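Local coordinates for multicopper oxidase (Arthrobacter sp. FB24, PDB 3GDC), which probably oxidises phenolic or related substrates with dioxygen, reducing it to water at copper centres, as laccases and other multicopper oxidases do, at residues G23-S26 against R32-R35; E47-I52 against N180-V185. All blocks are in the same frame, centred on the assembly; numbering follows the deposited sequence.

Contact 1: G23-S26 against R32-R35; sequences GRTS and RTLR
Over one face of the R35 guanidinium sits the CG2 methyl of T25, displaced toward the rim of the group and 3.5 Å from R35 NH1. The guanidinium nitrogens bond to residues outside the two segments, NE in a salt bridge with D74 and NH1 to the carbonyl of R22, which should limit the turning of the plane against which the methyl lies. R35 reaches this position by starting out extended, with CG anti to the backbone N (chi1 -165°), and then bending at chi3, so that it runs alongside T25 with both side chains pointing the same way. The same T25 methyl also meets T33 CG2, at 3.6 Å, and so touches a flat cation and a second methyl in roughly perpendicular directions.

T25 and R35 form a non-hydrogen-bonded antiparallel pair, and T25 CA makes a CA-H...O contact to L34 O at 3.2 Å. The next pair, S26 with L34, is the hydrogen-bonded one. S26 N donates to L34 O at 3.0 Å, and L34 N returns the bond to S26 O at 2.8 Å in a nearly straight line. On the face of S26 and L34, opposite that of T25 and R35, S26 OG lies 3.7 Å from both L34 CB and CD2. A water is hydrogen-bonded to S26 OG at 2.6 Å and probably donates to L34 O, linking side chain and backbone beside the direct bond.

The two short strands belong to the beta hairpin of strands 20-27 and 33-49, with a short connection between them. Strand 75-82 runs parallel to 33-49 on its other side, bonding through A75 to T33 and R35, while W69 and A70 of strand 67-71 touch the R35 side chain.

Contact 2: E47-I52 against N180-V185; sequences EIAPGI and NEFYSV. With CA (calcium ion), chain H.
F182 leaves its strand with CG beside the backbone N (chi1 -59°), which carries the ring to the A49-I52 turn; I48, with CG1 between its backbone N and carbonyl carbon (chi1 52°), extends CD1 to meet it. A49 CB sits over one ring face, 4.2 Å from the F182 centroid and 23° off the normal, a CH-pi contact offset toward CZ. Two isoleucine methyls approach the ring obliquely: I48 CD1 stands 4.0 Å from F182 CD2, and I52 CG2 lies 4.2 Å from F182 CE2. With an alanine in place of F182 the ring is gone, and a gap is likely to open beside I48, A49 and I52.

The A49-I52 turn is type II, closed by I52 N donating to A49 O, and G51 N donates to E47 OE2 at 2.7 Å. E47 also forms a salt bridge with R8. Beside F182, E181 grips the calcium ion with both carboxylate oxygens, joining N173, D175, G176 and D179.

The contact brings the turn between strands 33-49 and 52-59 against strand 182-185, an outermost strand, within this chain, of its sheet; E181 and F182 form a classic beta bulge against Y172 of neighbouring strand 163-172.

Overall arrangement
Strand 33-49 links the two contacts: contact 1 uses its beginning, where it pairs with strand 20-27, and contact 2 its far end and the following turn. Their centres are 36 Å apart, on opposite sides of the chain's centre, and their nearest atoms stay about 21 Å apart. Contact 1 closes a local hairpin within one sheet, whereas contact 2 joins residues far apart in sequence and brings that sheet to the calcium-bearing loop next to strand 182-185. None of the residues in either contact is a copper ligand; those are H88, H93, H132, C133 and H141, together with H224 and H269. Only contact 2 holds a metal ligand, to calcium.

Contact 1: G23-S26 against R32-R35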
ATOM      1  N   GLY A  23       6.745  30.712 -11.241  1.00 20.37           N
ATOM      2  CA  GLY A  23       6.329  31.199 -12.557  1.00 20.80           C
ATOM      3  C   GLY A  23       6.432  32.707 -12.682  1.00 21.62           C
ATOM      4  O   GLY A  23       7.102  33.369 -11.882  1.00 21.17           O
ATOM      5  N   ARG A  24       5.772  33.247 -13.699  1.00 22.12           N
ATOM      6  CA  ARG A  24       5.630  34.690 -13.821  1.00 23.59           C
ATOM      7  C   ARG A  24       4.179  35.062 -13.566  1.00 23.45           C
ATOM      8  O   ARG A  24       3.258  34.388 -14.033  1.00 23.47           O
ATOM      9  CB  ARG A  24       6.118  35.203 -15.180  1.00 24.16           C
ATOM     10  CG  ARG A  24       5.483  34.546 -16.377  1.00 26.45           C
ATOM     11  CD  ARG A  24       5.997  35.178 -17.662  1.00 29.61           C
ATOM     12  NE  ARG A  24       5.375  34.556 -18.825  1.00 32.35           N
ATOM     13  CZ  ARG A  24       5.866  33.501 -19.465  1.00 33.75           C
ATOM     14  NH1 ARG A  24       7.003  32.943 -19.064  1.00 34.15           N
ATOM     15  NH2 ARG A  24       5.214  33.004 -20.507  1.00 34.49           N
ATOM     16  N   THR A  25       3.981  36.115 -12.782  1.00 23.98           N
ATOM     17  CA  THR A  25       2.650  36.466 -12.319  1.00 24.86           C
ATOM     18  C   THR A  25       2.202  37.829 -12.826  1.00 25.55           C
ATOM     19  O   THR A  25       3.018  38.703 -13.118  1.00 25.03           O
ATOM     20  CB  THR A  25       2.562  36.479 -10.783  1.00 24.96           C
ATOM     21  OG1 THR A  25       3.600  37.310 -10.254  1.00 25.48           O
ATOM     22  CG2 THR A  25       2.713  35.064 -10.218  1.00 25.44           C
ATOM     23  N   SER A  26       0.888  37.965 -12.930  1.00 26.45           N
ATOM     24  CA  SER A  26       0.228  39.227 -13.199  1.00 28.03           C
ATOM     25  C   SER A  26      -1.122  39.162 -12.498  1.00 28.97           C
ATOM     26  O   SER A  26      -1.554  38.084 -12.063  1.00 28.95           O
ATOM     27  CB  SER A  26       0.076  39.450 -14.708  1.00 27.82           C
ATOM     28  OG  SER A  26      -0.531  38.333 -15.340  1.00 28.70           O
ATOM     29  N   ARG A  32      -7.533  38.124  -8.818  1.00 30.90           N
ATOM     30  CA  ARG A  32      -6.759  36.875  -8.820  1.00 29.62           C
ATOM     31  C   ARG A  32      -5.407  36.994  -9.518  1.00 28.22           C
ATOM     32  O   ARG A  32      -5.209  37.837 -10.391  1.00 27.75           O
ATOM     33  CB  ARG A  32      -7.547  35.742  -9.479  1.00 30.16           C
ATOM     34  CG  ARG A  32      -8.733  35.226  -8.683  1.00 31.79           C
ATOM     35  CD  ARG A  32      -9.139  33.846  -9.186  1.00 34.42           C
ATOM     36  NE  ARG A  32      -9.555  33.865 -10.590  1.00 36.09           N
ATOM     37  CZ  ARG A  32      -9.358  32.870 -11.451  1.00 36.46           C
ATOM     38  NH1 ARG A  32      -8.733  31.759 -11.071  1.00 36.46           N
ATOM     39  NH2 ARG A  32      -9.778  32.988 -12.706  1.00 35.83           N
ATOM     40  N   THR A  33      -4.496  36.100  -9.140  1.00 26.30           N
ATOM     41  CA  THR A  33      -3.185  35.998  -9.760  1.00 24.83           C
ATOM     42  C   THR A  33      -3.247  35.090 -10.986  1.00 24.13           C
ATOM     43  O   THR A  33      -3.845  34.005 -10.943  1.00 23.71           O
ATOM     44  CB  THR A  33      -2.159  35.442  -8.748  1.00 24.87           C
ATOM     45  OG1 THR A  33      -2.009  36.376  -7.673  1.00 24.72           O
ATOM     46  CG2 THR A  33      -0.805  35.203  -9.392  1.00 24.53           C
ATOM     47  N   LEU A  34      -2.665  35.566 -12.082  1.00 22.88           N
ATOM     48  CA  LEU A  34      -2.431  34.748 -13.264  1.00 22.54           C
ATOM     49  C   LEU A  34      -0.970  34.318 -13.246  1.00 21.36           C
ATOM     50  O   LEU A  34      -0.066  35.151 -13.283  1.00 21.17           O
ATOM     51  CB  LEU A  34      -2.745  35.528 -14.545  1.00 22.68           C
ATOM     52  CG  LEU A  34      -2.431  34.819 -15.872  1.00 23.37           C
ATOM     53  CD1 LEU A  34      -3.313  33.580 -16.085  1.00 24.43           C
ATOM     54  CD2 LEU A  34      -2.572  35.777 -17.050  1.00 23.53           C
ATOM     55  N   ARG A  35      -0.741  33.009 -13.187  1.00 20.44           N
ATOM     56  CA  ARG A  35       0.605  32.480 -13.017  1.00 19.54           C
ATOM     57  C   ARG A  35       0.951  31.638 -14.240  1.00 18.68           C
ATOM     58  O   ARG A  35       0.166  30.774 -14.629  1.00 18.89           O
ATOM     59  CB  ARG A  35       0.647  31.643 -11.733  1.00 19.96           C
ATOM     60  CG  ARG A  35       2.014  31.321 -11.223  1.00 20.64           C
ATOM     61  CD  ARG A  35       1.917  30.513  -9.920  1.00 18.81           C
ATOM     62  NE  ARG A  35       1.302  31.255  -8.820  1.00 19.09           N
ATOM     63  CZ  ARG A  35       1.941  32.103  -8.013  1.00 19.38           C
ATOM     64  NH1 ARG A  35       3.240  32.330  -8.155  1.00 20.78           N
ATOM     65  NH2 ARG A  35       1.271  32.721  -7.044  1.00 19.36           N
TER
HETATM   66  O   HOH W   1       1.052  36.343 -15.806  1.00 24.09           O

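Contact 2: E47-I52 against N180-V185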
ATOM      1  N   GLU A  47      24.148  11.576 -17.325  1.00 19.89           N
ATOM      2  CA  GLU A  47      25.000  10.555 -16.726  1.00 20.09           C
ATOM      3  C   GLU A  47      24.531  10.268 -15.306  1.00 20.24           C
ATOM      4  O   GLU A  47      24.884  10.986 -14.375  1.00 20.39           O
ATOM      5  CB  GLU A  47      26.477  10.973 -16.756  1.00 19.88           C
ATOM      6  CG  GLU A  47      27.396   9.856 -16.258  1.00 20.33           C
ATOM      7  CD  GLU A  47      28.861  10.067 -16.608  1.00 22.76           C
ATOM      8  OE1 GLU A  47      29.227  11.129 -17.150  1.00 24.73           O
ATOM      9  OE2 GLU A  47      29.653   9.145 -16.334  1.00 24.41           O
ATOM     10  N   ILE A  48      23.727   9.214 -15.148  1.00 20.75           N
ATOM     11  CA  ILE A  48      23.078   8.929 -13.863  1.00 21.22           C
ATOM     12  C   ILE A  48      23.937   8.109 -12.896  1.00 21.96           C
ATOM     13  O   ILE A  48      23.777   8.194 -11.669  1.00 21.77           O
ATOM     14  CB  ILE A  48      21.687   8.271 -14.056  1.00 21.25           C
ATOM     15  CG1 ILE A  48      21.783   7.053 -14.982  1.00 21.34           C
ATOM     16  CG2 ILE A  48      20.695   9.314 -14.613  1.00 20.90           C
ATOM     17  CD1 ILE A  48      20.669   6.028 -14.814  1.00 22.64           C
ATOM     18  N   ALA A  49      24.833   7.310 -13.466  1.00 22.33           N
ATOM     19  CA  ALA A  49      25.810   6.528 -12.725  1.00 22.95           C
ATOM     20  C   ALA A  49      27.122   6.630 -13.516  1.00 23.56           C
ATOM     21  O   ALA A  49      27.083   6.870 -14.728  1.00 23.36           O
ATOM     22  CB  ALA A  49      25.349   5.083 -12.613  1.00 23.05           C
ATOM     23  N   PRO A  50      28.285   6.485 -12.843  1.00 24.27           N
ATOM     24  CA  PRO A  50      29.536   6.637 -13.602  1.00 24.51           C
ATOM     25  C   PRO A  50      29.578   5.764 -14.859  1.00 24.39           C
ATOM     26  O   PRO A  50      29.519   4.531 -14.773  1.00 24.92           O
ATOM     27  CB  PRO A  50      30.613   6.215 -12.593  1.00 24.66           C
ATOM     28  CG  PRO A  50      30.013   6.543 -11.262  1.00 24.76           C
ATOM     29  CD  PRO A  50      28.546   6.194 -11.420  1.00 24.15           C
ATOM     30  N   GLY A  51      29.650   6.418 -16.016  1.00 24.10           N
ATOM     31  CA  GLY A  51      29.730   5.731 -17.306  1.00 24.01           C
ATOM     32  C   GLY A  51      28.409   5.270 -17.895  1.00 24.12           C
ATOM     33  O   GLY A  51      28.382   4.676 -18.978  1.00 23.78           O
ATOM     34  N   ILE A  52      27.314   5.556 -17.184  1.00 23.76           N
ATOM     35  CA  ILE A  52      25.982   5.126 -17.604  1.00 23.81           C
ATOM     36  C   ILE A  52      25.200   6.337 -18.098  1.00 23.26           C
ATOM     37  O   ILE A  52      24.816   7.204 -17.311  1.00 22.83           O
ATOM     38  CB  ILE A  52      25.219   4.416 -16.455  1.00 23.72           C
ATOM     39  CG1 ILE A  52      26.026   3.228 -15.899  1.00 25.17           C
ATOM     40  CG2 ILE A  52      23.819   3.993 -16.907  1.00 25.03           C
ATOM     41  CD1 ILE A  52      26.259   2.066 -16.881  1.00 27.18           C
ATOM     42  N   ASN A 180      13.808  -1.880 -13.597  1.00 21.98           N
ATOM     43  CA  ASN A 180      14.702  -0.755 -13.349  1.00 20.81           C
ATOM     44  C   ASN A 180      16.082  -1.232 -12.939  1.00 20.09           C
ATOM     45  O   ASN A 180      16.208  -2.263 -12.276  1.00 20.56           O
ATOM     46  CB  ASN A 180      14.129   0.126 -12.251  1.00 20.70           C
ATOM     47  CG  ASN A 180      12.847   0.814 -12.680  1.00 20.26           C
ATOM     48  OD1 ASN A 180      11.805   0.678 -12.034  1.00 21.72           O
ATOM     49  ND2 ASN A 180      12.917   1.534 -13.790  1.00 18.75           N
ATOM     50  N   GLU A 181      17.098  -0.464 -13.306  1.00 19.10           N
ATOM     51  CA  GLU A 181      18.493  -0.768 -12.954  1.00 19.02           C
ATOM     52  C   GLU A 181      19.013   0.164 -11.864  1.00 18.70           C
ATOM     53  O   GLU A 181      19.900  -0.208 -11.072  1.00 19.03           O
ATOM     54  CB  GLU A 181      19.378  -0.690 -14.202  1.00 19.00           C
ATOM     55  CG  GLU A 181      19.266  -1.905 -15.133  1.00 20.20           C
ATOM     56  CD  GLU A 181      17.894  -2.076 -15.754  1.00 22.08           C
ATOM     57  OE1 GLU A 181      17.458  -1.172 -16.499  1.00 22.36           O
ATOM     58  OE2 GLU A 181      17.243  -3.127 -15.523  1.00 22.75           O
ATOM     59  N   PHE A 182      18.457   1.380 -11.817  1.00 17.79           N
ATOM     60  CA  PHE A 182      18.788   2.344 -10.767  1.00 17.29           C
ATOM     61  C   PHE A 182      17.548   3.061 -10.236  1.00 16.67           C
ATOM     62  O   PHE A 182      16.491   3.071 -10.878  1.00 15.97           O
ATOM     63  CB  PHE A 182      19.794   3.386 -11.264  1.00 18.75           C
ATOM     64  CG  PHE A 182      21.092   2.788 -11.742  1.00 19.48           C
ATOM     65  CD1 PHE A 182      22.091   2.456 -10.832  1.00 22.08           C
ATOM     66  CD2 PHE A 182      21.289   2.525 -13.089  1.00 21.28           C
ATOM     67  CE1 PHE A 182      23.291   1.875 -11.271  1.00 24.22           C
ATOM     68  CE2 PHE A 182      22.486   1.944 -13.535  1.00 23.24           C
ATOM     69  CZ  PHE A 182      23.481   1.626 -12.619  1.00 22.56           C
ATOM     70  N   TYR A 183      17.702   3.657  -9.061  1.00 15.85           N
ATOM     71  CA  TYR A 183      16.617   4.381  -8.377  1.00 15.22           C
ATOM     72  C   TYR A 183      17.175   5.666  -7.819  1.00 14.99           C
ATOM     73  O   TYR A 183      18.369   5.762  -7.537  1.00 14.80           O
ATOM     74  CB  TYR A 183      16.028   3.530  -7.248  1.00 15.28           C
ATOM     75  CG  TYR A 183      15.438   2.220  -7.728  1.00 15.36           C
ATOM     76  CD1 TYR A 183      14.080   2.106  -7.993  1.00 16.20           C
ATOM     77  CD2 TYR A 183      16.251   1.092  -7.942  1.00 15.03           C
ATOM     78  CE1 TYR A 183      13.524   0.903  -8.441  1.00 16.29           C
ATOM     79  CE2 TYR A 183      15.712  -0.108  -8.397  1.00 17.20           C
ATOM     80  CZ  TYR A 183      14.346  -0.197  -8.647  1.00 16.28           C
ATOM     81  OH  TYR A 183      13.804  -1.384  -9.080  1.00 17.34           O
ATOM     82  N   SER A 184      16.337   6.689  -7.678  1.00 14.62           N
ATOM     83  CA  SER A 184      16.840   7.935  -7.124  1.00 14.76           C
ATOM     84  C   SER A 184      15.754   8.702  -6.393  1.00 14.93           C
ATOM     85  O   SER A 184      14.573   8.392  -6.527  1.00 14.01           O
ATOM     86  CB  SER A 184      17.482   8.812  -8.218  1.00 15.32           C
ATOM     87  OG  SER A 184      16.554   9.710  -8.819  1.00 14.99           O
ATOM     88  N   VAL A 185      16.189   9.664  -5.585  1.00 15.15           N
ATOM     89  CA  VAL A 185      15.337  10.781  -5.212  1.00 15.69           C
ATOM     90  C   VAL A 185      15.905  12.041  -5.861  1.00 15.25           C
ATOM     91  O   VAL A 185      17.086  12.372  -5.700  1.00 15.12           O
ATOM     92  CB  VAL A 185      15.133  10.921  -3.679  1.00 16.46           C
ATOM     93  CG1 VAL A 185      16.445  10.763  -2.897  1.00 17.99           C
ATOM     94  CG2 VAL A 185      14.475  12.266  -3.347  1.00 17.89           C
TER
HETATM   95 CA    CA H 401      15.727  -2.745 -17.507  1.00 24.63          CA